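Local coordinates for putative permease protein, ABC transporter (Porphyromonas gingivalis, PDB 3IS6) that is probably the MacB-like periplasmic core domain of a membrane permease that may take part in transport across the cell membrane, at residues 79-84 with 155-160; 111-116 with 146-151; 54-59 with 183-188; 12-17 with 224-229. All blocks are in the same frame, centred on the assembly; numbering follows the deposited sequence.

Contact 1 of 4, residues 79-84 with 155-160; sequences KTLLAE and IQADML
Thr80 and Leu81 pair in parallel with Met159 and Leu160, joining strand 74-83 to the short strand 159-162 in the MacB-like periplasmic core domain. Leu81 N donates to Met159 O at 3.0 Å, an almost straight bond lying nearly along the C=O axis, and Met159 N reaches Lys79 O at 3.1 Å. Asp158 N adds a weak bond to the same carbonyl oxygen, while its carboxylate turns back on the strand: OD2 takes Lys79 N at 2.9 Å on its anti side, well out of the carboxylate plane. Before the pairing starts, the amine of Lys79 reaches Gln156 OE1 at 3.1 Å. The extended first part of the chain, CG anti to the backbone N (chi1 -170°), lays CD against Gln156 O, and bends further out bring NZ to OE1. The amide of Gln156 is held at its other end too, NE2 donating to Ser153 O. On the Leu81 side of the sheet, CB of Leu81 meets CB of Ala157 at 3.7 Å and its CD2 lies beside CD2 of Leu160; Phe87 of helix 86-90 packs on both leucines. On the other side Thr80 and the selenomethionine Met159 run side by side. The chemistry thus changes along the pair, from a partly exposed end where side-chain polar groups of Lys79, Gln156 and Asp158 supplement the backbone bonds to a buried end where leucines meet.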
loop_
_atom_site.group_PDB
_atom_site.type_symbol
_atom_site.label_atom_id
_atom_site.label_comp_id
_atom_site.label_asym_id
_atom_site.label_seq_id
_atom_site.Cartn_x
_atom_site.Cartn_y
_atom_site.Cartn_z
ATOM N N LYS A 79 -16.337 -1.604 -7.219
ATOM C CA LYS A 79 -16.019 -1.893 -5.841
ATOM C C LYS A 79 -14.982 -2.980 -5.772
ATOM O O LYS A 79 -15.209 -4.076 -6.192
ATOM C CB LYS A 79 -17.254 -2.337 -5.087
ATOM C CG LYS A 79 -17.039 -2.415 -3.628
ATOM C CD LYS A 79 -18.067 -3.226 -2.957
ATOM C CE LYS A 79 -18.393 -2.730 -1.631
ATOM N NZ LYS A 79 -19.787 -2.339 -1.604
ATOM N N THR A 80 -13.850 -2.645 -5.211
ATOM C CA THR A 80 -12.676 -3.461 -5.273
ATOM C C THR A 80 -12.282 -4.091 -3.940
ATOM O O THR A 80 -12.147 -3.434 -2.956
ATOM C CB THR A 80 -11.508 -2.635 -5.801
ATOM O OG1 THR A 80 -11.790 -2.189 -7.110
ATOM C CG2 THR A 80 -10.296 -3.416 -5.821
ATOM N N LEU A 81 -12.085 -5.378 -3.962
ATOM C CA LEU A 81 -11.706 -6.133 -2.821
ATOM C C LEU A 81 -10.389 -6.871 -3.078
ATOM O O LEU A 81 -10.205 -7.458 -4.095
ATOM C CB LEU A 81 -12.800 -7.117 -2.472
ATOM C CG LEU A 81 -12.652 -8.048 -1.281
ATOM C CD1 LEU A 81 -12.740 -7.304 -0.016
ATOM C CD2 LEU A 81 -13.681 -9.078 -1.313
ATOM N N LEU A 82 -9.506 -6.844 -2.113
ATOM C CA LEU A 82 -8.245 -7.511 -2.219
ATOM C C LEU A 82 -8.304 -8.867 -1.525
ATOM O O LEU A 82 -8.691 -8.950 -0.406
ATOM C CB LEU A 82 -7.172 -6.648 -1.604
ATOM C CG LEU A 82 -6.514 -5.570 -2.458
ATOM C CD1 LEU A 82 -7.486 -4.719 -3.061
ATOM C CD2 LEU A 82 -5.557 -4.774 -1.676
ATOM N N ALA A 83 -7.946 -9.911 -2.243
ATOM C CA ALA A 83 -8.111 -11.276 -1.800
ATOM C C ALA A 83 -7.002 -12.244 -2.214
ATOM O O ALA A 83 -6.212 -11.950 -3.044
ATOM C CB ALA A 83 -9.395 -11.790 -2.234
ATOM N N GLU A 84 -6.973 -13.381 -1.557
ATOM C CA GLU A 84 -6.042 -14.445 -1.828
ATOM C C GLU A 84 -6.681 -15.457 -2.775
ATOM O O GLU A 84 -7.861 -15.493 -2.907
ATOM C CB GLU A 84 -5.596 -15.123 -0.542
ATOM C CG GLU A 84 -5.022 -14.216 0.506
ATOM C CD GLU A 84 -4.533 -14.937 1.731
ATOM O OE1 GLU A 84 -5.210 -15.825 2.232
ATOM O OE2 GLU A 84 -3.455 -14.622 2.198
ATOM N N ILE A 155 -20.088 -9.862 1.921
ATOM C CA ILE A 155 -18.970 -9.987 1.034
ATOM C C ILE A 155 -19.385 -9.462 -0.318
ATOM O O ILE A 155 -20.147 -10.064 -0.987
ATOM C CB ILE A 155 -18.511 -11.428 0.956
ATOM C CG1 ILE A 155 -18.201 -11.942 2.356
ATOM C CG2 ILE A 155 -17.289 -11.547 0.109
ATOM C CD1 ILE A 155 -17.758 -13.283 2.425
ATOM N N GLN A 156 -18.894 -8.287 -0.653
ATOM C CA GLN A 156 -19.241 -7.591 -1.867
ATOM C C GLN A 156 -18.026 -7.120 -2.658
ATOM O O GLN A 156 -17.172 -6.488 -2.128
ATOM C CB GLN A 156 -20.102 -6.401 -1.532
ATOM C CG GLN A 156 -21.184 -6.716 -0.573
ATOM C CD GLN A 156 -21.933 -5.498 -0.116
ATOM O OE1 GLN A 156 -21.817 -4.445 -0.686
ATOM N NE2 GLN A 156 -22.709 -5.651 0.927
ATOM N N ALA A 157 -17.960 -7.477 -3.929
ATOM C CA ALA A 157 -16.910 -7.039 -4.827
ATOM C C ALA A 157 -17.331 -7.098 -6.296
ATOM O O ALA A 157 -17.823 -8.083 -6.730
ATOM C CB ALA A 157 -15.715 -7.860 -4.615
ATOM N N ASP A 158 -17.183 -6.013 -7.017
ATOM C CA ASP A 158 -17.102 -5.972 -8.460
ATOM C C ASP A 158 -15.789 -6.467 -9.074
ATOM O O ASP A 158 -15.781 -7.031 -10.115
ATOM C CB ASP A 158 -17.453 -4.590 -8.980
ATOM C CG ASP A 158 -18.747 -4.060 -8.394
ATOM O OD1 ASP A 158 -19.661 -4.851 -8.177
ATOM O OD2 ASP A 158 -18.836 -2.857 -8.109
HETATM N N MSE A 159 -14.686 -6.161 -8.427
HETATM C CA MSE A 159 -13.363 -6.507 -8.894
HETATM C C MSE A 159 -12.534 -7.090 -7.770
HETATM O O MSE A 159 -12.566 -6.607 -6.692
HETATM C CB MSE A 159 -12.679 -5.264 -9.469
HETATM C CG MSE A 159 -11.199 -5.375 -9.822
HETATM SE SE MSE A 159 -10.512 -3.885 -10.937
HETATM C CE MSE A 159 -10.280 -2.647 -9.588
ATOM N N LEU A 160 -11.758 -8.102 -8.069
ATOM C CA LEU A 160 -10.877 -8.702 -7.112
ATOM C C LEU A 160 -9.428 -8.533 -7.542
ATOM O O LEU A 160 -9.103 -8.784 -8.654
ATOM C CB LEU A 160 -11.185 -10.175 -6.945
ATOM C CG LEU A 160 -12.512 -10.627 -6.356
ATOM C CD1 LEU A 160 -12.774 -12.073 -6.544
ATOM C CD2 LEU A 160 -12.606 -10.244 -4.943
#

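Contact 2 of 4, residues 111-116 with 146-151; sequences LISESL and FEDLPH
Phe146 packs its ring flat against the backbone of Ser113, whose CA stands 3.7 Å from the ring centroid and 14° off the normal, a CH-pi contact. Leu111 CB comes up near the ring plane, 3.7 Å from CD2 of Phe146. The ring reaches this place because its CG lies between the backbone N and the carbonyl carbon (chi1 64°), which folds it back over the neighbouring strand. The backbones here make a single parallel bridge: Phe146 N donates to Ile112 O at 2.9 Å, and Glu114 N returns a weak bond to Phe146 O. This buried side gives way to a partly exposed polar one at the start of helix 114-119. There both carboxylate oxygens of Asp148 receive Ser115, OD1 from its backbone N at 3.0 Å through the syn lone pair and OD2 from its OG at 2.7 Å, also syn but tilted out of the carboxylate plane. Ser113 is the N-cap, its OG accepting from Leu116 N, and a water makes weak links to this OG and to Asp148 OD1. The contact binds the loop after strand 140-146 to the junction of strand 109-113 with helix 114-119, while Leu160 of strand 159-162 packs against Phe146 and Leu111.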
loop_
_atom_site.group_PDB
_atom_site.type_symbol
_atom_site.label_atom_id
_atom_site.label_comp_id
_atom_site.label_asym_id
_atom_site.label_seq_id
_atom_site.Cartn_x
_atom_site.Cartn_y
_atom_site.Cartn_z
ATOM N N LEU A 111 -9.765 -10.000 -11.416
ATOM C CA LEU A 111 -10.969 -10.690 -11.760
ATOM C C LEU A 111 -12.093 -9.696 -11.653
ATOM O O LEU A 111 -12.063 -8.839 -10.823
ATOM C CB LEU A 111 -11.240 -11.838 -10.833
ATOM C CG LEU A 111 -10.153 -12.861 -10.644
ATOM C CD1 LEU A 111 -10.504 -13.776 -9.548
ATOM C CD2 LEU A 111 -10.007 -13.613 -11.901
ATOM N N ILE A 112 -13.060 -9.842 -12.532
ATOM C CA ILE A 112 -14.204 -8.976 -12.642
ATOM C C ILE A 112 -15.464 -9.808 -12.548
ATOM O O ILE A 112 -15.513 -10.893 -13.024
ATOM C CB ILE A 112 -14.160 -8.277 -13.970
ATOM C CG1 ILE A 112 -12.950 -7.367 -14.029
ATOM C CG2 ILE A 112 -15.373 -7.547 -14.221
ATOM C CD1 ILE A 112 -13.069 -6.128 -13.286
ATOM N N SER A 113 -16.477 -9.277 -11.918
ATOM C CA SER A 113 -17.712 -9.999 -11.728
ATOM C C SER A 113 -18.476 -10.125 -13.040
ATOM O O SER A 113 -18.291 -9.345 -13.926
ATOM C CB SER A 113 -18.581 -9.317 -10.691
ATOM O OG SER A 113 -19.227 -8.223 -11.224
ATOM N N GLU A 114 -19.375 -11.082 -13.119
ATOM C CA GLU A 114 -20.179 -11.266 -14.295
ATOM C C GLU A 114 -21.027 -10.027 -14.602
ATOM O O GLU A 114 -21.125 -9.648 -15.728
ATOM C CB GLU A 114 -21.070 -12.496 -14.144
ATOM C CG GLU A 114 -21.835 -12.844 -15.406
ATOM C CD GLU A 114 -22.484 -14.245 -15.434
ATOM O OE1 GLU A 114 -22.510 -14.936 -14.410
ATOM O OE2 GLU A 114 -22.963 -14.640 -16.516
ATOM N N SER A 115 -21.612 -9.395 -13.599
ATOM C CA SER A 115 -22.379 -8.187 -13.846
ATOM C C SER A 115 -21.553 -7.042 -14.366
ATOM O O SER A 115 -21.991 -6.325 -15.211
ATOM C CB SER A 115 -23.104 -7.712 -12.614
ATOM O OG SER A 115 -24.092 -8.606 -12.253
ATOM N N LEU A 116 -20.376 -6.855 -13.806
ATOM C CA LEU A 116 -19.511 -5.791 -14.228
ATOM C C LEU A 116 -19.052 -6.000 -15.648
ATOM O O LEU A 116 -19.028 -5.093 -16.411
ATOM C CB LEU A 116 -18.342 -5.610 -13.294
ATOM C CG LEU A 116 -17.441 -4.429 -13.576
ATOM C CD1 LEU A 116 -18.183 -3.189 -13.831
ATOM C CD2 LEU A 116 -16.428 -4.251 -12.536
ATOM N N PHE A 146 -15.750 -13.794 -12.735
ATOM C CA PHE A 146 -16.326 -14.642 -11.720
ATOM C C PHE A 146 -17.817 -14.463 -11.588
ATOM O O PHE A 146 -18.334 -13.422 -11.809
ATOM C CB PHE A 146 -15.642 -14.492 -10.360
ATOM C CG PHE A 146 -15.782 -13.129 -9.735
ATOM C CD1 PHE A 146 -16.796 -12.849 -8.858
ATOM C CD2 PHE A 146 -14.885 -12.143 -10.009
ATOM C CE1 PHE A 146 -16.912 -11.615 -8.299
ATOM C CE2 PHE A 146 -15.015 -10.924 -9.450
ATOM C CZ PHE A 146 -16.024 -10.665 -8.596
ATOM N N GLU A 147 -18.480 -15.537 -11.239
ATOM C CA GLU A 147 -19.892 -15.565 -11.014
ATOM C C GLU A 147 -20.206 -14.609 -9.880
ATOM O O GLU A 147 -19.544 -14.631 -8.901
ATOM C CB GLU A 147 -20.202 -16.949 -10.502
ATOM C CG GLU A 147 -21.262 -17.661 -11.150
ATOM C CD GLU A 147 -21.764 -18.800 -10.297
ATOM O OE1 GLU A 147 -22.726 -18.628 -9.544
ATOM O OE2 GLU A 147 -21.183 -19.871 -10.375
ATOM N N ASP A 148 -21.251 -13.815 -10.007
ATOM C CA ASP A 148 -21.514 -12.787 -9.039
ATOM C C ASP A 148 -21.624 -13.433 -7.678
ATOM O O ASP A 148 -22.160 -14.481 -7.524
ATOM C CB ASP A 148 -22.810 -12.069 -9.320
ATOM C CG ASP A 148 -22.779 -11.240 -10.551
ATOM O OD1 ASP A 148 -21.733 -10.793 -10.996
ATOM O OD2 ASP A 148 -23.843 -11.018 -11.082
ATOM N N LEU A 149 -21.078 -12.768 -6.690
ATOM C CA LEU A 149 -21.165 -13.221 -5.344
ATOM C C LEU A 149 -22.616 -13.096 -4.876
ATOM O O LEU A 149 -23.349 -12.312 -5.372
ATOM C CB LEU A 149 -20.253 -12.411 -4.462
ATOM C CG LEU A 149 -18.768 -12.569 -4.677
ATOM C CD1 LEU A 149 -18.025 -11.489 -4.046
ATOM C CD2 LEU A 149 -18.299 -13.855 -4.167
ATOM N N PRO A 150 -23.001 -13.876 -3.904
ATOM C CA PRO A 150 -24.380 -13.853 -3.458
ATOM C C PRO A 150 -24.792 -12.469 -2.963
ATOM O O PRO A 150 -24.031 -11.806 -2.355
ATOM C CB PRO A 150 -24.363 -14.829 -2.306
ATOM C CG PRO A 150 -23.311 -15.727 -2.607
ATOM C CD PRO A 150 -22.281 -15.011 -3.348
ATOM N N HIS A 151 -26.018 -12.081 -3.260
ATOM C CA HIS A 151 -26.610 -10.827 -2.834
ATOM C C HIS A 151 -26.979 -10.814 -1.351
ATOM O O HIS A 151 -26.980 -11.819 -0.711
ATOM C CB HIS A 151 -27.822 -10.493 -3.692
HETATM O O HOH W 1 -21.648 -8.575 -8.852
#

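Contact 3 of 4, residues 54-59 with 183-188; sequences VELATR and YVRLRP
Strands 54-59 and 183-186 run antiparallel, their axes 4.5 Å apart at closest, with a classic beta bulge where Glu55 and Leu56 both face Arg185. Arg185 O receives Leu56 N at 3.2 Å and, weakly, Glu55 N; beyond the bulge, Thr58 and Tyr183 form a hydrogen-bonded pair. The bulge brings Glu55 round to Arg185: OE2 meets NH1 at 2.8 Å in a salt bridge, approached from above the carboxylate plane, with the two flat groups 69° apart. Bends at chi2 and chi3 (-71°) of Arg185 turn its guanidinium back over the strand, where Leu56 CD2 lies over one face. The guanidinium of Arg187 instead lies with a face over Glu55 CA. Among the apolar groups, Val54 CG1 touches Val184 CG1 at 3.8 Å. Since Glu55 OE1 also bridges to Arg13, the carboxylate is shared by two arginines, which would probably favour its charged form and tie the bulge to the 3-10 segment that leads into strand 14-23.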
loop_
_atom_site.group_PDB
_atom_site.type_symbol
_atom_site.label_atom_id
_atom_site.label_comp_id
_atom_site.label_asym_id
_atom_site.label_seq_id
_atom_site.Cartn_x
_atom_site.Cartn_y
_atom_site.Cartn_z
ATOM N N VAL A 54 -7.939 -26.169 12.209
ATOM C CA VAL A 54 -8.307 -25.210 11.191
ATOM C C VAL A 54 -8.095 -25.842 9.847
ATOM O O VAL A 54 -7.013 -26.217 9.535
ATOM C CB VAL A 54 -7.417 -24.004 11.300
ATOM C CG1 VAL A 54 -7.605 -23.086 10.168
ATOM C CG2 VAL A 54 -7.661 -23.334 12.550
ATOM N N GLU A 55 -9.145 -26.034 9.086
ATOM C CA GLU A 55 -9.024 -26.488 7.732
ATOM C C GLU A 55 -8.411 -25.509 6.743
ATOM O O GLU A 55 -7.584 -25.855 5.951
ATOM C CB GLU A 55 -10.392 -26.860 7.233
ATOM C CG GLU A 55 -10.419 -27.787 6.109
ATOM C CD GLU A 55 -11.790 -28.312 5.810
ATOM O OE1 GLU A 55 -12.517 -28.651 6.742
ATOM O OE2 GLU A 55 -12.129 -28.404 4.627
ATOM N N LEU A 56 -8.891 -24.287 6.768
ATOM C CA LEU A 56 -8.415 -23.280 5.868
ATOM C C LEU A 56 -8.606 -21.924 6.511
ATOM O O LEU A 56 -9.565 -21.734 7.191
ATOM C CB LEU A 56 -9.208 -23.373 4.582
ATOM C CG LEU A 56 -8.916 -22.448 3.409
ATOM C CD1 LEU A 56 -7.621 -22.832 2.815
ATOM C CD2 LEU A 56 -9.964 -22.467 2.386
ATOM N N ALA A 57 -7.679 -21.005 6.289
ATOM C CA ALA A 57 -7.840 -19.612 6.645
ATOM C C ALA A 57 -7.423 -18.689 5.515
ATOM O O ALA A 57 -6.527 -18.973 4.806
ATOM C CB ALA A 57 -7.101 -19.290 7.828
ATOM N N THR A 58 -8.111 -17.579 5.377
ATOM C CA THR A 58 -7.817 -16.611 4.348
ATOM C C THR A 58 -8.161 -15.203 4.801
ATOM O O THR A 58 -8.887 -15.044 5.719
ATOM C CB THR A 58 -8.454 -16.990 3.000
ATOM O OG1 THR A 58 -7.789 -16.322 1.950
ATOM C CG2 THR A 58 -9.911 -16.663 2.934
ATOM N N ARG A 59 -7.619 -14.209 4.128
ATOM C CA ARG A 59 -7.774 -12.821 4.483
ATOM C C ARG A 59 -8.218 -11.967 3.306
ATOM O O ARG A 59 -7.843 -12.203 2.217
ATOM C CB ARG A 59 -6.482 -12.278 5.065
ATOM C CG ARG A 59 -5.302 -12.267 4.119
ATOM C CD ARG A 59 -4.002 -11.981 4.794
ATOM N NE ARG A 59 -2.878 -12.512 4.056
ATOM C CZ ARG A 59 -1.610 -12.252 4.294
ATOM N NH1 ARG A 59 -1.242 -11.452 5.260
ATOM N NH2 ARG A 59 -0.697 -12.814 3.549
ATOM N N TYR A 183 -11.106 -15.033 7.658
ATOM C CA TYR A 183 -12.066 -16.083 7.622
ATOM C C TYR A 183 -11.371 -17.399 7.879
ATOM O O TYR A 183 -10.360 -17.674 7.319
ATOM C CB TYR A 183 -12.743 -16.142 6.283
ATOM C CG TYR A 183 -13.487 -14.895 5.848
ATOM C CD1 TYR A 183 -14.771 -14.655 6.246
ATOM C CD2 TYR A 183 -12.892 -13.959 5.033
ATOM C CE1 TYR A 183 -15.429 -13.562 5.842
ATOM C CE2 TYR A 183 -13.553 -12.849 4.639
ATOM C CZ TYR A 183 -14.822 -12.656 5.036
ATOM O OH TYR A 183 -15.476 -11.554 4.629
ATOM N N VAL A 184 -11.950 -18.187 8.748
ATOM C CA VAL A 184 -11.400 -19.450 9.140
ATOM C C VAL A 184 -12.413 -20.569 9.011
ATOM O O VAL A 184 -13.459 -20.491 9.581
ATOM C CB VAL A 184 -10.996 -19.374 10.587
ATOM C CG1 VAL A 184 -10.376 -20.598 11.032
ATOM C CG2 VAL A 184 -10.120 -18.255 10.832
ATOM N N ARG A 185 -12.088 -21.625 8.297
ATOM C CA ARG A 185 -12.936 -22.784 8.262
ATOM C C ARG A 185 -12.380 -23.900 9.121
ATOM O O ARG A 185 -11.320 -24.375 8.885
ATOM C CB ARG A 185 -13.112 -23.282 6.848
ATOM C CG ARG A 185 -14.078 -24.393 6.697
ATOM C CD ARG A 185 -13.709 -25.300 5.593
ATOM N NE ARG A 185 -13.899 -24.683 4.317
ATOM C CZ ARG A 185 -13.222 -25.004 3.240
ATOM N NH1 ARG A 185 -12.343 -25.978 3.283
ATOM N NH2 ARG A 185 -13.444 -24.371 2.125
ATOM N N LEU A 186 -13.139 -24.285 10.125
ATOM C CA LEU A 186 -12.795 -25.368 11.012
ATOM C C LEU A 186 -13.160 -26.757 10.499
ATOM O O LEU A 186 -14.100 -26.922 9.783
ATOM C CB LEU A 186 -13.445 -25.144 12.363
ATOM C CG LEU A 186 -13.276 -23.785 12.969
ATOM C CD1 LEU A 186 -14.133 -23.594 14.114
ATOM C CD2 LEU A 186 -11.890 -23.567 13.326
ATOM N N ARG A 187 -12.429 -27.762 10.944
ATOM C CA ARG A 187 -12.800 -29.130 10.693
ATOM C C ARG A 187 -14.028 -29.508 11.496
ATOM O O ARG A 187 -14.316 -28.933 12.512
ATOM C CB ARG A 187 -11.675 -30.072 11.048
ATOM C CG ARG A 187 -10.350 -29.576 10.725
ATOM C CD ARG A 187 -9.458 -30.664 10.190
ATOM N NE ARG A 187 -8.143 -30.167 9.813
ATOM C CZ ARG A 187 -7.670 -30.192 8.577
ATOM N NH1 ARG A 187 -8.386 -30.714 7.601
ATOM N NH2 ARG A 187 -6.473 -29.711 8.331
ATOM N N PRO A 188 -14.724 -30.523 11.045
ATOM C CA PRO A 188 -15.968 -30.916 11.680
ATOM C C PRO A 188 -15.741 -31.242 13.137
ATOM O O PRO A 188 -14.766 -31.834 13.497
ATOM C CB PRO A 188 -16.319 -32.184 10.941
ATOM C CG PRO A 188 -15.685 -32.061 9.701
ATOM C CD PRO A 188 -14.414 -31.401 9.924
#

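Contact 4 of 4, residues 12-17 with 224-229; sequences DRICIV and TPFNRL
Backbone hydrogen bonds carry the meeting of Ile16 with Thr224, an antiparallel hydrogen-bonded pair between strands 14-23 and 218-225. Ile16 N donates to Thr224 O at 2.9 Å, and Thr224 N answers to Ile16 O at 3.0 Å. A third bond, from Phe226 N to Ile14 O at 2.9 Å, continues the ladder past the end of strand 218-225; between them Cys15 and Pro225 form a non-hydrogen-bonded pair, where the missing N-H of the proline costs the ladder no bond.

The apolar contacts gather on the side of Ile16 and Thr224. CG1 of Ile16 lies beside CG2 of Thr224 at 3.7 Å, with the two side chains pointing the same way. CG1 of Ile16 takes the position between backbone N and carbonyl carbon (chi1 60°), while CG2 of the same residue turns to Phe226 and touches CD1 at 3.6 Å, the side chains crossing at about a right angle. Ile14 lies alongside Phe226, pointing the same way, its CG2 3.9 Å from CB of Phe226 and also near CD2. The aromatic ring also meets Tyr183 of strand 181-186 edge-to-face.

Within the departing chain, Asn227 OD1 accepts from Leu229 N at 3.0 Å, an Asx turn. No charged pair links the two segments, so the joining rests on main-chain bonds and on two isoleucines that pack on the base and nearer ring carbons of Phe226, whose ring leads away from the strand.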
loop_
_atom_site.group_PDB
_atom_site.type_symbol
_atom_site.label_atom_id
_atom_site.label_comp_id
_atom_site.label_asym_id
_atom_site.label_seq_id
_atom_site.Cartn_x
_atom_site.Cartn_y
_atom_site.Cartn_z
ATOM N N ASP A 12 -21.551 -23.681 7.597
ATOM C CA ASP A 12 -21.763 -23.983 8.981
ATOM C C ASP A 12 -20.455 -23.998 9.742
ATOM O O ASP A 12 -20.452 -23.875 10.914
ATOM C CB ASP A 12 -22.496 -25.305 9.096
ATOM C CG ASP A 12 -21.981 -26.336 8.108
ATOM O OD1 ASP A 12 -22.221 -26.220 6.898
ATOM O OD2 ASP A 12 -21.303 -27.265 8.559
ATOM N N ARG A 13 -19.352 -24.181 9.046
ATOM C CA ARG A 13 -18.037 -24.227 9.663
ATOM C C ARG A 13 -17.142 -22.996 9.477
ATOM O O ARG A 13 -16.007 -23.011 9.837
ATOM C CB ARG A 13 -17.291 -25.482 9.218
ATOM C CG ARG A 13 -17.942 -26.748 9.660
ATOM C CD ARG A 13 -17.097 -27.945 9.381
ATOM N NE ARG A 13 -17.300 -28.492 8.066
ATOM C CZ ARG A 13 -16.324 -28.711 7.217
ATOM N NH1 ARG A 13 -15.107 -28.409 7.548
ATOM N NH2 ARG A 13 -16.564 -29.211 6.039
ATOM N N ILE A 14 -17.670 -21.940 8.903
ATOM C CA ILE A 14 -16.890 -20.739 8.715
ATOM C C ILE A 14 -17.067 -19.765 9.853
ATOM O O ILE A 14 -18.143 -19.483 10.240
ATOM C CB ILE A 14 -17.265 -20.027 7.421
ATOM C CG1 ILE A 14 -17.138 -20.968 6.245
ATOM C CG2 ILE A 14 -16.438 -18.820 7.237
ATOM C CD1 ILE A 14 -17.645 -20.419 5.007
ATOM N N CYS A 15 -15.951 -19.258 10.337
ATOM C CA CYS A 15 -15.868 -18.265 11.368
ATOM C C CYS A 15 -15.072 -17.056 10.878
ATOM O O CYS A 15 -14.375 -17.145 9.929
ATOM C CB CYS A 15 -15.166 -18.826 12.589
ATOM S SG CYS A 15 -15.940 -20.204 13.377
ATOM N N ILE A 16 -15.205 -15.942 11.564
ATOM C CA ILE A 16 -14.344 -14.813 11.395
ATOM C C ILE A 16 -13.627 -14.575 12.698
ATOM O O ILE A 16 -14.058 -15.029 13.721
ATOM C CB ILE A 16 -15.051 -13.514 10.948
ATOM C CG1 ILE A 16 -16.088 -13.056 11.939
ATOM C CG2 ILE A 16 -15.668 -13.663 9.612
ATOM C CD1 ILE A 16 -16.338 -11.568 11.921
ATOM N N VAL A 17 -12.532 -13.852 12.636
ATOM C CA VAL A 17 -11.746 -13.587 13.790
ATOM C C VAL A 17 -12.095 -12.241 14.335
ATOM O O VAL A 17 -11.949 -11.266 13.694
ATOM C CB VAL A 17 -10.266 -13.577 13.481
ATOM C CG1 VAL A 17 -9.522 -13.343 14.665
ATOM C CG2 VAL A 17 -9.837 -14.823 12.803
ATOM N N THR A 224 -15.600 -16.489 15.909
ATOM C CA THR A 224 -17.038 -16.407 15.989
ATOM C C THR A 224 -17.652 -16.868 14.678
ATOM O O THR A 224 -17.156 -16.556 13.665
ATOM C CB THR A 224 -17.478 -14.980 16.302
ATOM O OG1 THR A 224 -18.670 -15.009 17.050
ATOM C CG2 THR A 224 -17.777 -14.235 15.069
ATOM N N PRO A 225 -18.759 -17.579 14.710
ATOM C CA PRO A 225 -19.351 -18.111 13.499
ATOM C C PRO A 225 -19.729 -17.004 12.546
ATOM O O PRO A 225 -20.131 -15.979 12.978
ATOM C CB PRO A 225 -20.612 -18.774 14.019
ATOM C CG PRO A 225 -20.329 -19.086 15.347
ATOM C CD PRO A 225 -19.555 -17.965 15.868
ATOM N N PHE A 226 -19.569 -17.220 11.261
ATOM C CA PHE A 226 -19.770 -16.159 10.309
ATOM C C PHE A 226 -21.179 -16.158 9.808
ATOM O O PHE A 226 -21.597 -17.092 9.225
ATOM C CB PHE A 226 -18.793 -16.332 9.149
ATOM C CG PHE A 226 -19.003 -15.390 8.012
ATOM C CD1 PHE A 226 -19.008 -14.044 8.199
ATOM C CD2 PHE A 226 -19.166 -15.865 6.742
ATOM C CE1 PHE A 226 -19.209 -13.201 7.140
ATOM C CE2 PHE A 226 -19.355 -15.037 5.708
ATOM C CZ PHE A 226 -19.376 -13.710 5.897
ATOM N N ASN A 227 -21.887 -15.071 10.045
ATOM C CA ASN A 227 -23.187 -14.834 9.460
ATOM C C ASN A 227 -23.081 -13.731 8.418
ATOM O O ASN A 227 -22.858 -12.630 8.729
ATOM C CB ASN A 227 -24.180 -14.433 10.543
ATOM C CG ASN A 227 -25.572 -14.222 10.022
ATOM O OD1 ASN A 227 -25.782 -13.999 8.865
ATOM N ND2 ASN A 227 -26.532 -14.295 10.901
ATOM N N ARG A 228 -23.258 -14.106 7.174
ATOM C CA ARG A 228 -23.061 -13.241 6.039
ATOM C C ARG A 228 -24.105 -12.164 5.830
ATOM O O ARG A 228 -23.905 -11.281 5.076
ATOM C CB ARG A 228 -22.884 -14.056 4.764
ATOM C CG ARG A 228 -24.125 -14.368 4.033
ATOM C CD ARG A 228 -23.902 -15.255 2.852
ATOM N NE ARG A 228 -25.079 -15.451 2.039
ATOM C CZ ARG A 228 -25.224 -16.391 1.121
ATOM N NH1 ARG A 228 -24.265 -17.241 0.871
ATOM N NH2 ARG A 228 -26.331 -16.464 0.436
ATOM N N LEU A 229 -25.246 -12.286 6.461
ATOM C CA LEU A 229 -26.377 -11.501 6.044
ATOM C C LEU A 229 -26.125 -10.030 6.214
ATOM O O LEU A 229 -25.782 -9.584 7.250
ATOM C CB LEU A 229 -27.596 -11.915 6.851
ATOM C CG LEU A 229 -28.878 -11.152 6.612
ATOM C CD1 LEU A 229 -29.392 -11.345 5.272
ATOM C CD2 LEU A 229 -29.883 -11.503 7.629
#

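In the fold
All four contacts belong to one mixed sheet. Contacts 1 and 2 adjoin through the neighbouring strands 159-162 and 109-113, their centres about 9 Å apart, and Leu160 N probably bonds to Leu111 O between them. Contacts 3 and 4, about 10 Å apart, meet likewise through strands 181-186 and 14-23. Strand 54-70, followed by strand 74-83, connects the two groups, with Glu84 reaching Thr58 and Arg59. Contact 3 is the most buried, yet contains a salt bridge; the others are partly buried. Parallel pairing with polar loop residues marks contacts 1 and 2, whereas contacts 3 and 4 are antiparallel, contact 4 being apolar beyond its backbone bonds.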